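Local coordinates for protein uncharacterized esterase YxiM (Bacillus subtilis, PDB 2O14) that is uncharacterized but probably hydrolyses esters, as a member of the GDSL lipolytic enzyme family, at residues G279-F284 and G333-G338. Sequence-based numbering, arbitrary orientation.
Sequences GRATDF and GLYMDG
With CG of Y335 set anti to its carbonyl carbon and beside the backbone N (chi1 -74°), the tyrosine reaches across to the backbone of G279 and lays one ring face against the methyl of A281. Y335 OH donates a hydrogen bond to G279 O, 2.8 Å away, and comes in 40° above the carbonyl plane rather than within it. The same carbonyl oxygen lies near the plane of the ring, at its edge. Over the face, A281 CB stands 3.5 Å from the centroid of the Y335 ring and 17° off its normal, a CH-pi contact. The methyl is displaced toward the rim, where Y335 CD1 is the ring carbon closest to A281 CB, at 3.3 Å. Ring and hydroxyl thus grip two points of one loop: the hydrogen bond holds the hydroxyl end in place, and the A281 methyl against the face limits the ring's rotation. A phenylalanine in place of Y335 would probably keep the A281 contact but leave G279 O without its phenolic donor in a buried spot. The loop is itself braced: R280 to D283 form a type I beta turn, and R280 N gives its hydrogen to D283 OD2 at 2.9 Å, meeting the carboxylate from above its plane. D283 OD2 also makes a salt bridge with R295 and a hydrogen bond with S292. Backbone bonds from A281 to T340 and from M336 to H342 tie both segments to the continuation of the 333-338 loop, which holds D339 and H342, two residues probably catalytic as in relatives, with side chains about 6 Å from that of Y335. In this SGNH-type hydrolase domain the contact therefore joins the loop between strand 271-275 of the parallel sheet and helix 298-307 to the loop linking helix 328-332 with helix 345-361, while L334 packs on helix 315-326.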
loop_
_atom_site.group_PDB
_atom_site.type_symbol
_atom_site.label_atom_id
_atom_site.label_comp_id
_atom_site.label_asym_id
_atom_site.label_seq_id
_atom_site.Cartn_x
_atom_site.Cartn_y
_atom_site.Cartn_z
ATOM N N GLY A 279 17.364 11.985 0.369
ATOM C CA GLY A 279 18.310 11.789 -0.716
ATOM C C GLY A 279 19.029 10.455 -0.708
ATOM O O GLY A 279 18.543 9.475 -0.138
ATOM N N ARG A 280 20.190 10.415 -1.353
ATOM C CA ARG A 280 20.988 9.196 -1.419
ATOM C C ARG A 280 21.910 9.082 -0.206
ATOM O O ARG A 280 22.294 10.090 0.393
ATOM C CB ARG A 280 21.818 9.173 -2.705
ATOM C CG ARG A 280 21.001 8.988 -3.980
ATOM C CD ARG A 280 21.893 9.084 -5.211
ATOM N NE ARG A 280 21.159 8.896 -6.461
ATOM C CZ ARG A 280 20.650 7.736 -6.868
ATOM N NH1 ARG A 280 20.791 6.647 -6.123
ATOM N NH2 ARG A 280 20.003 7.664 -8.024
ATOM N N ALA A 281 22.267 7.849 0.145
ATOM C CA ALA A 281 23.134 7.589 1.289
ATOM C C ALA A 281 24.513 8.236 1.166
ATOM O O ALA A 281 25.203 8.428 2.164
ATOM C CB ALA A 281 23.292 6.084 1.479
ATOM N N THR A 282 24.907 8.574 -0.056
ATOM C CA THR A 282 26.216 9.165 -0.304
ATOM C C THR A 282 26.229 10.670 -0.578
ATOM O O THR A 282 27.232 11.205 -1.054
ATOM C CB THR A 282 26.905 8.444 -1.481
ATOM O OG1 THR A 282 26.018 8.418 -2.604
ATOM C CG2 THR A 282 27.255 7.015 -1.097
ATOM N N ASP A 283 25.128 11.354 -0.279
ATOM C CA ASP A 283 25.062 12.798 -0.497
ATOM C C ASP A 283 25.762 13.573 0.630
ATOM O O ASP A 283 25.200 14.505 1.211
ATOM C CB ASP A 283 23.606 13.258 -0.615
ATOM C CG ASP A 283 22.914 12.717 -1.858
ATOM O OD1 ASP A 283 23.607 12.199 -2.764
ATOM O OD2 ASP A 283 21.670 12.822 -1.930
ATOM N N PHE A 284 26.994 13.167 0.928
ATOM C CA PHE A 284 27.812 13.801 1.959
ATOM C C PHE A 284 28.883 14.655 1.300
ATOM O O PHE A 284 29.477 14.243 0.302
ATOM C CB PHE A 284 28.510 12.742 2.812
ATOM C CG PHE A 284 27.662 12.186 3.913
ATOM C CD1 PHE A 284 27.502 12.888 5.103
ATOM C CD2 PHE A 284 27.032 10.950 3.770
ATOM C CE1 PHE A 284 26.731 12.369 6.139
ATOM C CE2 PHE A 284 26.255 10.419 4.803
ATOM C CZ PHE A 284 26.107 11.131 5.989
ATOM N N GLY A 333 24.666 2.198 6.462
ATOM C CA GLY A 333 24.055 1.008 7.026
ATOM C C GLY A 333 22.541 1.098 7.099
ATOM O O GLY A 333 21.874 0.159 7.536
ATOM N N LEU A 334 21.995 2.236 6.680
ATOM C CA LEU A 334 20.551 2.441 6.700
ATOM C C LEU A 334 19.961 2.255 5.304
ATOM O O LEU A 334 18.759 2.406 5.102
ATOM C CB LEU A 334 20.217 3.840 7.227
ATOM C CG LEU A 334 20.655 4.150 8.663
ATOM C CD1 LEU A 334 20.286 5.584 9.012
ATOM C CD2 LEU A 334 19.991 3.177 9.626
ATOM N N TYR A 335 20.821 1.935 4.341
ATOM C CA TYR A 335 20.387 1.700 2.966
ATOM C C TYR A 335 20.787 0.295 2.549
ATOM O O TYR A 335 21.704 -0.293 3.128
ATOM C CB TYR A 335 21.036 2.698 2.006
ATOM C CG TYR A 335 20.471 4.095 2.073
ATOM C CD1 TYR A 335 20.679 4.903 3.186
ATOM C CD2 TYR A 335 19.744 4.618 1.009
ATOM C CE1 TYR A 335 20.177 6.205 3.235
ATOM C CE2 TYR A 335 19.235 5.914 1.046
ATOM C CZ TYR A 335 19.456 6.702 2.163
ATOM O OH TYR A 335 18.959 7.984 2.202
HETATM N N MSE A 336 20.097 -0.244 1.549
HETATM C CA MSE A 336 20.404 -1.581 1.048
HETATM C C MSE A 336 21.860 -1.621 0.590
HETATM O O MSE A 336 22.371 -0.641 0.051
HETATM C CB MSE A 336 19.482 -1.933 -0.126
HETATM C CG MSE A 336 18.023 -2.135 0.266
HETATM SE SE MSE A 336 17.770 -3.657 1.440
HETATM C CE MSE A 336 17.580 -5.045 0.094
ATOM N N ASP A 337 22.523 -2.753 0.806
ATOM C CA ASP A 337 23.924 -2.893 0.417
ATOM C C ASP A 337 24.165 -2.572 -1.056
ATOM O O ASP A 337 23.463 -3.070 -1.936
ATOM C CB ASP A 337 24.420 -4.308 0.708
ATOM C CG ASP A 337 25.875 -4.500 0.315
ATOM O OD1 ASP A 337 26.744 -3.815 0.899
ATOM O OD2 ASP A 337 26.148 -5.325 -0.583
ATOM N N GLY A 338 25.169 -1.743 -1.320
ATOM C CA GLY A 338 25.486 -1.374 -2.688
ATOM C C GLY A 338 24.344 -0.643 -3.369
ATOM O O GLY A 338 24.312 -0.525 -4.591
#